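PDB 2UVE: exopolygalacturonase from Yersinia enterocolitica, which probably hydrolyses the alpha-1,4 linkages between galacturonic acid units of pectin, releasing sugar from the end of the polygalacturonate chain. Local coordinates for residues 215-220 / 243-248; 370-375 / 398-403; 433-438 / 460-465. One frame throughout, in Å; residues are numbered along the deposited sequence.

Interaction 1 (215-220 / 243-248)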
loop_
_atom_site.group_PDB
_atom_site.type_symbol
_atom_site.label_atom_id
_atom_site.label_comp_id
_atom_site.label_asym_id
_atom_site.label_seq_id
_atom_site.Cartn_x
_atom_site.Cartn_y
_atom_site.Cartn_z
ATOM N N ALA A 215 19.455 12.830 1.871
ATOM C CA ALA A 215 18.499 13.869 1.425
ATOM C C ALA A 215 17.216 13.829 2.236
ATOM O O ALA A 215 16.658 12.753 2.445
ATOM C CB ALA A 215 18.188 13.740 -0.086
ATOM N N ILE A 216 16.760 14.989 2.715
ATOM C CA ILE A 216 15.429 15.131 3.282
ATOM C C ILE A 216 14.684 16.251 2.534
ATOM O O ILE A 216 15.050 17.429 2.621
ATOM C CB ILE A 216 15.420 15.415 4.827
ATOM C CG1 ILE A 216 16.143 14.293 5.611
ATOM C CG2 ILE A 216 13.972 15.532 5.349
ATOM C CD1 ILE A 216 16.412 14.597 7.052
ATOM N N LEU A 217 13.658 15.855 1.782
ATOM C CA LEU A 217 12.696 16.815 1.230
ATOM C C LEU A 217 11.667 17.141 2.299
ATOM O O LEU A 217 10.845 16.296 2.680
ATOM C CB LEU A 217 12.049 16.287 -0.057
ATOM C CG LEU A 217 11.171 17.318 -0.804
ATOM C CD1 LEU A 217 11.971 18.479 -1.355
ATOM C CD2 LEU A 217 10.408 16.620 -1.896
ATOM N N LEU A 218 11.757 18.365 2.824
ATOM C CA LEU A 218 10.916 18.778 3.927
ATOM C C LEU A 218 9.772 19.694 3.493
ATOM O O LEU A 218 10.004 20.704 2.853
ATOM C CB LEU A 218 11.772 19.438 5.041
ATOM C CG LEU A 218 11.019 19.857 6.313
ATOM C CD1 LEU A 218 10.366 18.675 7.049
ATOM C CD2 LEU A 218 11.913 20.683 7.277
ATOM N N GLY A 219 8.536 19.350 3.847
ATOM C CA GLY A 219 7.428 20.225 3.599
ATOM C C GLY A 219 7.515 21.598 4.293
ATOM O O GLY A 219 7.815 21.703 5.493
ATOM N N SER A 220 7.244 22.655 3.520
ATOM C CA SER A 220 6.892 23.962 4.079
ATOM C C SER A 220 5.687 23.787 5.005
ATOM O O SER A 220 4.806 22.999 4.741
ATOM C CB SER A 220 6.556 24.953 2.936
ATOM O OG SER A 220 6.179 26.220 3.444
ATOM N N SER A 243 -0.244 18.412 -2.898
ATOM C CA SER A 243 0.522 17.583 -1.984
ATOM C C SER A 243 1.921 18.108 -2.115
ATOM O O SER A 243 2.172 19.010 -2.918
ATOM C CB SER A 243 0.477 16.101 -2.447
ATOM O OG SER A 243 -0.822 15.516 -2.245
ATOM N N LEU A 244 2.862 17.532 -1.376
ATOM C CA LEU A 244 4.239 17.967 -1.477
ATOM C C LEU A 244 4.784 17.547 -2.843
ATOM O O LEU A 244 5.508 18.304 -3.485
ATOM C CB LEU A 244 5.069 17.440 -0.299
ATOM C CG LEU A 244 6.566 17.797 -0.203
ATOM C CD1 LEU A 244 6.783 19.338 -0.197
ATOM C CD2 LEU A 244 7.238 17.133 1.037
ATOM N N ILE A 245 4.462 16.336 -3.292
ATOM C CA ILE A 245 4.849 15.940 -4.649
ATOM C C ILE A 245 3.624 15.597 -5.464
ATOM O O ILE A 245 2.750 14.861 -4.986
ATOM C CB ILE A 245 5.852 14.769 -4.671
ATOM C CG1 ILE A 245 7.113 15.149 -3.899
ATOM C CG2 ILE A 245 6.174 14.400 -6.111
ATOM C CD1 ILE A 245 7.854 13.945 -3.436
ATOM N N ASN A 246 3.563 16.163 -6.680
ATOM C CA ASN A 246 2.378 16.033 -7.536
ATOM C C ASN A 246 2.655 15.628 -8.949
ATOM O O ASN A 246 3.611 16.084 -9.526
ATOM C CB ASN A 246 1.597 17.351 -7.624
ATOM C CG ASN A 246 1.223 17.897 -6.291
ATOM O OD1 ASN A 246 0.216 17.493 -5.693
ATOM N ND2 ASN A 246 2.016 18.850 -5.817
ATOM N N ALA A 247 1.796 14.770 -9.494
ATOM C CA ALA A 247 1.634 14.611 -10.952
ATOM C C ALA A 247 0.146 14.833 -11.146
ATOM O O ALA A 247 -0.640 13.917 -10.963
ATOM C CB ALA A 247 2.069 13.198 -11.442
ATOM N N ILE A 248 -0.247 16.077 -11.395
ATOM C CA ILE A 248 -1.652 16.463 -11.427
ATOM C C ILE A 248 -1.857 17.480 -12.531
ATOM O O ILE A 248 -1.306 18.567 -12.465
ATOM C CB ILE A 248 -2.173 17.103 -10.105
ATOM C CG1 ILE A 248 -1.955 16.166 -8.899
ATOM C CG2 ILE A 248 -3.667 17.485 -10.273
ATOM C CD1 ILE A 248 -2.418 16.695 -7.578
#

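Interaction 2 (370-375 / 398-403). With NI (nickel (II) ion), chain C; SO4 (sulfate ion), chain K.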
loop_
_atom_site.group_PDB
_atom_site.type_symbol
_atom_site.label_atom_id
_atom_site.label_comp_id
_atom_site.label_asym_id
_atom_site.label_seq_id
_atom_site.Cartn_x
_atom_site.Cartn_y
_atom_site.Cartn_z
ATOM N N LEU A 370 9.751 0.862 -0.386
ATOM C CA LEU A 370 9.479 2.108 0.309
ATOM C C LEU A 370 9.438 1.849 1.803
ATOM O O LEU A 370 9.062 0.765 2.257
ATOM C CB LEU A 370 8.149 2.720 -0.138
ATOM C CG LEU A 370 7.965 3.027 -1.634
ATOM C CD1 LEU A 370 6.586 3.734 -1.838
ATOM C CD2 LEU A 370 9.073 3.936 -2.048
ATOM N N ILE A 371 9.832 2.858 2.569
ATOM C CA ILE A 371 9.742 2.779 4.025
ATOM C C ILE A 371 8.784 3.853 4.528
ATOM O O ILE A 371 9.063 5.022 4.409
ATOM C CB ILE A 371 11.166 2.897 4.658
ATOM C CG1 ILE A 371 12.096 1.785 4.083
ATOM C CG2 ILE A 371 11.072 2.875 6.170
ATOM C CD1 ILE A 371 13.601 2.086 4.234
ATOM N N HIS A 372 7.660 3.437 5.104
ATOM C CA HIS A 372 6.619 4.366 5.580
ATOM C C HIS A 372 6.754 4.436 7.082
ATOM O O HIS A 372 6.567 3.430 7.743
ATOM C CB HIS A 372 5.197 3.856 5.206
ATOM C CG HIS A 372 5.095 3.403 3.776
ATOM N ND1 HIS A 372 4.656 4.231 2.770
ATOM C CD2 HIS A 372 5.373 2.209 3.185
ATOM C CE1 HIS A 372 4.708 3.583 1.613
ATOM N NE2 HIS A 372 5.140 2.353 1.832
ATOM N N GLN A 373 7.073 5.617 7.602
ATOM C CA GLN A 373 7.132 5.842 9.043
ATOM C C GLN A 373 6.208 7.020 9.355
ATOM O O GLN A 373 6.642 8.180 9.452
ATOM C CB GLN A 373 8.588 6.107 9.505
ATOM C CG GLN A 373 9.577 4.991 9.192
ATOM C CD GLN A 373 11.051 5.368 9.486
ATOM O OE1 GLN A 373 11.426 6.539 9.474
ATOM N NE2 GLN A 373 11.876 4.367 9.734
ATOM N N THR A 374 4.922 6.720 9.469
ATOM C CA THR A 374 3.897 7.772 9.627
ATOM C C THR A 374 2.936 7.562 10.773
ATOM O O THR A 374 2.043 8.347 10.958
ATOM C CB THR A 374 3.115 8.052 8.328
ATOM O OG1 THR A 374 2.211 6.970 8.024
ATOM C CG2 THR A 374 4.062 8.273 7.171
ATOM N N TYR A 375 3.171 6.556 11.590
ATOM C CA TYR A 375 2.435 6.374 12.868
ATOM C C TYR A 375 2.658 7.576 13.823
ATOM O O TYR A 375 3.799 7.988 14.013
ATOM C CB TYR A 375 2.883 5.077 13.560
ATOM C CG TYR A 375 2.050 4.736 14.743
ATOM C CD1 TYR A 375 0.795 4.129 14.595
ATOM C CD2 TYR A 375 2.495 5.055 16.023
ATOM C CE1 TYR A 375 0.009 3.847 15.722
ATOM C CE2 TYR A 375 1.732 4.783 17.135
ATOM C CZ TYR A 375 0.499 4.181 16.989
ATOM O OH TYR A 375 -0.227 3.943 18.138
ATOM N N PHE A 398 5.848 -1.004 6.299
ATOM C CA PHE A 398 4.721 -0.113 6.679
ATOM C C PHE A 398 4.620 0.103 8.205
ATOM O O PHE A 398 4.436 -0.855 8.932
ATOM C CB PHE A 398 3.380 -0.685 6.212
ATOM C CG PHE A 398 3.219 -0.700 4.737
ATOM C CD1 PHE A 398 2.632 0.386 4.084
ATOM C CD2 PHE A 398 3.654 -1.793 3.982
ATOM C CE1 PHE A 398 2.461 0.357 2.671
ATOM C CE2 PHE A 398 3.491 -1.800 2.609
ATOM C CZ PHE A 398 2.899 -0.710 1.953
ATOM N N ASP A 399 4.807 1.334 8.683
ATOM C CA ASP A 399 4.377 1.718 10.054
ATOM C C ASP A 399 3.492 2.993 9.878
ATOM O O ASP A 399 3.993 4.108 9.742
ATOM C CB ASP A 399 5.602 1.954 10.960
ATOM C CG ASP A 399 5.268 1.884 12.452
ATOM O OD1 ASP A 399 4.776 0.815 12.889
ATOM O OD2 ASP A 399 5.516 2.905 13.200
ATOM N N THR A 400 2.173 2.829 9.777
ATOM C CA THR A 400 1.359 3.956 9.242
ATOM C C THR A 400 0.357 4.520 10.249
ATOM O O THR A 400 -0.114 3.836 11.177
ATOM C CB THR A 400 0.697 3.572 7.879
ATOM O OG1 THR A 400 -0.087 2.393 8.060
ATOM C CG2 THR A 400 1.757 3.261 6.787
ATOM N N GLY A 401 0.028 5.803 10.083
ATOM C CA GLY A 401 -0.981 6.378 10.923
ATOM C C GLY A 401 -2.392 5.913 10.591
ATOM O O GLY A 401 -3.270 6.036 11.428
ATOM N N ASP A 402 -2.612 5.391 9.391
ATOM C CA ASP A 402 -3.942 4.872 8.987
ATOM C C ASP A 402 -3.753 3.519 8.303
ATOM O O ASP A 402 -2.874 2.728 8.701
ATOM C CB ASP A 402 -4.694 5.904 8.095
ATOM C CG ASP A 402 -6.221 5.797 8.206
ATOM O OD1 ASP A 402 -6.829 4.928 7.547
ATOM O OD2 ASP A 402 -6.826 6.569 8.983
ATOM N N ASP A 403 -4.548 3.223 7.283
ATOM C CA ASP A 403 -4.393 1.943 6.524
ATOM C C ASP A 403 -3.012 1.862 5.903
ATOM O O ASP A 403 -2.498 2.895 5.454
ATOM C CB ASP A 403 -5.402 1.868 5.388
ATOM C CG ASP A 403 -6.833 1.969 5.864
ATOM O OD1 ASP A 403 -7.136 1.595 7.016
ATOM O OD2 ASP A 403 -7.673 2.374 5.064
HETATM NI NI NI C . -3.623 5.212 13.330
HETATM S S SO4 K . 12.960 0.606 8.722
HETATM O O1 SO4 K . 14.056 0.279 9.581
HETATM O O2 SO4 K . 11.785 -0.133 8.971
HETATM O O3 SO4 K . 12.524 1.923 9.005
HETATM O O4 SO4 K . 13.408 0.318 7.399
HETATM O O HOH W 1 -2.012 3.550 12.852
HETATM O O HOH W 2 -4.117 4.457 15.343
HETATM O O HOH W 3 -5.077 6.861 13.658
#

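Interaction 3 (433-438 / 460-465). With NI (nickel (II) ion), chain C.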
loop_
_atom_site.group_PDB
_atom_site.type_symbol
_atom_site.label_atom_id
_atom_site.label_comp_id
_atom_site.label_asym_id
_atom_site.label_seq_id
_atom_site.Cartn_x
_atom_site.Cartn_y
_atom_site.Cartn_z
ATOM N N MET A 433 2.643 -1.371 12.309
ATOM C CA MET A 433 1.403 -0.781 12.787
ATOM C C MET A 433 0.671 -0.193 11.610
ATOM O O MET A 433 1.299 0.189 10.616
ATOM C CB MET A 433 1.667 0.257 13.867
ATOM C CG MET A 433 2.267 -0.385 15.140
ATOM S SD MET A 433 2.180 0.702 16.544
ATOM C CE MET A 433 0.423 0.637 16.963
ATOM N N GLY A 434 -0.672 -0.149 11.718
ATOM C CA GLY A 434 -1.492 0.438 10.679
ATOM C C GLY A 434 -2.912 -0.047 10.871
ATOM O O GLY A 434 -3.117 -0.969 11.625
ATOM N N HIS A 435 -3.893 0.549 10.198
ATOM C CA HIS A 435 -5.295 0.191 10.471
ATOM C C HIS A 435 -5.742 -1.084 9.738
ATOM O O HIS A 435 -6.794 -1.622 10.014
ATOM C CB HIS A 435 -6.222 1.367 10.129
ATOM C CG HIS A 435 -6.052 2.527 11.041
ATOM N ND1 HIS A 435 -6.912 3.611 11.051
ATOM C CD2 HIS A 435 -5.140 2.761 12.008
ATOM C CE1 HIS A 435 -6.512 4.474 11.965
ATOM N NE2 HIS A 435 -5.437 3.987 12.553
ATOM N N GLY A 436 -4.925 -1.568 8.817
ATOM C CA GLY A 436 -5.264 -2.760 8.081
ATOM C C GLY A 436 -4.180 -2.845 7.087
ATOM O O GLY A 436 -3.784 -1.842 6.514
ATOM N N ALA A 437 -3.639 -4.040 6.936
ATOM C CA ALA A 437 -2.634 -4.288 5.925
ATOM C C ALA A 437 -3.230 -4.066 4.507
ATOM O O ALA A 437 -2.653 -3.341 3.700
ATOM C CB ALA A 437 -2.014 -5.760 6.090
ATOM N N ILE A 438 -4.366 -4.710 4.216
ATOM C CA ILE A 438 -4.999 -4.653 2.889
ATOM C C ILE A 438 -6.441 -4.237 3.139
ATOM O O ILE A 438 -7.198 -4.992 3.756
ATOM C CB ILE A 438 -4.993 -6.062 2.135
ATOM C CG1 ILE A 438 -3.570 -6.674 2.123
ATOM C CG2 ILE A 438 -5.666 -5.949 0.675
ATOM C CD1 ILE A 438 -2.617 -5.983 1.189
ATOM N N LEU A 460 1.798 -6.420 14.674
ATOM C CA LEU A 460 1.201 -5.275 15.416
ATOM C C LEU A 460 0.148 -4.492 14.642
ATOM O O LEU A 460 -0.439 -3.530 15.170
ATOM C CB LEU A 460 2.241 -4.278 15.951
ATOM C CG LEU A 460 3.337 -4.831 16.858
ATOM C CD1 LEU A 460 4.312 -3.705 17.181
ATOM C CD2 LEU A 460 2.773 -5.515 18.128
ATOM N N THR A 461 -0.017 -4.865 13.374
ATOM C CA THR A 461 -1.057 -4.292 12.504
ATOM C C THR A 461 -2.445 -4.523 13.115
ATOM O O THR A 461 -2.687 -5.540 13.784
ATOM C CB THR A 461 -0.989 -4.938 11.086
ATOM O OG1 THR A 461 0.364 -5.310 10.791
ATOM C CG2 THR A 461 -1.457 -3.977 10.021
ATOM N N ASP A 462 -3.380 -3.618 12.861
ATOM C CA ASP A 462 -4.724 -3.798 13.413
ATOM C C ASP A 462 -5.437 -5.041 12.860
ATOM O O ASP A 462 -6.013 -5.821 13.609
ATOM C CB ASP A 462 -5.587 -2.570 13.157
ATOM C CG ASP A 462 -5.334 -1.448 14.128
ATOM O OD1 ASP A 462 -4.410 -1.472 14.969
ATOM O OD2 ASP A 462 -6.113 -0.503 14.035
ATOM N N ILE A 463 -5.400 -5.206 11.550
ATOM C CA ILE A 463 -6.251 -6.157 10.841
ATOM C C ILE A 463 -5.429 -6.612 9.635
ATOM O O ILE A 463 -4.728 -5.801 9.075
ATOM C CB ILE A 463 -7.587 -5.439 10.376
ATOM C CG1 ILE A 463 -8.433 -5.005 11.583
ATOM C CG2 ILE A 463 -8.439 -6.316 9.440
ATOM C CD1 ILE A 463 -9.410 -3.918 11.279
ATOM N N GLY A 464 -5.517 -7.884 9.223
ATOM C CA GLY A 464 -4.879 -8.364 7.995
ATOM C C GLY A 464 -5.649 -7.907 6.738
ATOM O O GLY A 464 -5.113 -7.251 5.871
ATOM N N LEU A 465 -6.917 -8.274 6.640
ATOM C CA LEU A 465 -7.735 -7.977 5.492
ATOM C C LEU A 465 -9.013 -7.278 5.963
ATOM O O LEU A 465 -9.762 -7.800 6.812
ATOM C CB LEU A 465 -8.048 -9.251 4.708
ATOM C CG LEU A 465 -8.865 -9.174 3.402
ATOM C CD1 LEU A 465 -8.311 -8.171 2.370
ATOM C CD2 LEU A 465 -9.000 -10.557 2.794
HETATM NI NI NI C . -3.623 5.212 13.330
HETATM O O HOH W 4 -1.528 -1.272 14.556
HETATM O O HOH W 5 -8.227 -0.664 12.399
HETATM O O HOH W 2 -4.117 4.457 15.343
HETATM O O HOH W 3 -5.077 6.861 13.658
HETATM O O HOH W 1 -2.012 3.550 12.852
#

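Interaction 1 (215-220 / 243-248)
L244 and I245 pack against L217 and G219 inside the parallel beta-helix, where two faces of one coil meet across the core through apolar side chains, without a hydrogen bond between these two segments. Ahead of the contact, S243 and N246 brace the turn: S243 N gives a bond to N246 OD1 (3.0 Å), lying in the carbonyl plane on a lone pair, and N246 ND2 returns one to S243 O (2.9 Å) from above the plane of that carbonyl. The hydroxyl of S243 is bonded to T335. L244 follows and does most of the touching. With CG anti to the backbone N (chi1 -179°) the side chain runs out toward strand 215-219, and CD2 settles 3.8 Å from G219 N. CD1 also lies against G219, and the CD2 branch continues over L217, 4.3 Å from its CG. At I245 the side chain starts to one side, and the CG1-CD1 branch extends until CD1 reaches L217; both I245 and L244 also rest on I269 of strand 268-270, in the next coil. N246 then turns its amide to L201 O as well, tying this segment to strand 194-202. L217 points into the same apolar interior and meets I245 obliquely, CD2 to CD1 at 4.0 Å.

Interaction 2 (370-375 / 398-403)
H372 and F398, side by side on one face of the strands, both set CG anti to the carbonyl carbon (chi1 -47° and -68°), so the rings lean the same way. They form an offset stack with centroids 4.4 Å apart and planes tilted by only 8°. H372 CD2 sits over one face of the phenyl ring toward its rim, 3.4 Å from F398 CD1, while H372 NE2 is bonded to N396 OD1, which helps to fix the imidazole. F398 is stacked on F431 too, so the aromatic row runs on to the next coil. Such stacking of side chains in register from coil to coil is characteristic of parallel beta-helices, the fold of glycoside hydrolase family 28. Between the strands, D399 N reaches H372 O at 2.9 Å, and T374 N meets D399 O at 2.8 Å; Y375 N adds a weak bond to that same oxygen. The D399 carboxylate turns to the other face, OD1 in a salt bridge to R432 and OD2 3.4 Å from Y375 CB. T400 O lies in plane at the edge of the Y375 ring, 3.5 Å from CD1, and accepts a bond from a nickel-bound water. The nickel is coordinated by G401 O (2.1 Å), D376 and H435. On the D399 face, Q373 OE1 is bonded to R350 and NE2 weakly to a sulfate, probably from the crystallisation liquor.

Interaction 3 (433-438 / 460-465)
A437 and I438 press against I463, G464 and L465 in the close-packed half of this contact between successive turns of the beta-helix. A437 N bonds to I463 O (3.0 Å) and I438 N to G464 O (3.1 Å). G436 has no side chain and brings CA to 3.2 Å from I463 O in a CA-H...O contact, and A437 CB rests on G464 O. Next along, the I438 and L465 side chains meet at an angle, CG2 to CD1 at 3.8 Å, and T461 CG2 fills in beside A437 N while its hydroxyl is bonded to R432 O. The other half is watery. D462 N still holds G434 O (2.9 Å), but the D462 carboxylate reaches segment 433-438 through water: OD2 and H435 O share one, and a second takes the N-H of G434 and lies close to OD1. H435 sets CG anti to its carbonyl carbon (chi1 -68°) and turns its ring alongside that carboxylate, the planes 2° apart and H435 CD2 4.0 Å from D462 OD2. Its NE2 binds nickel at 2.3 Å. The polar links between the segments are thus backbone bonds and water bridges, and H435 alone of their residues reaches the metal.

The three contacts follow one another along the chain and along the beta-helix. Interaction 1 stands apart: its centre is about 17 Å from that of interaction 2 and about 26 Å from that of interaction 3, and none of its atoms touches either. Interactions 2 and 3 have centres about 11 Å apart and meet directly, T400 N to M433 O at 2.9 Å and D402 O to H435 N at 2.8 Å, both probable hydrogen bonds. They also share one nickel, to which each supplies a ligand. The G401-D402-D403 and G434-H435-G436 runs match motifs of family 28 active sites, so interactions 2 and 3 probably line the cleft, from which interaction 1 is remote.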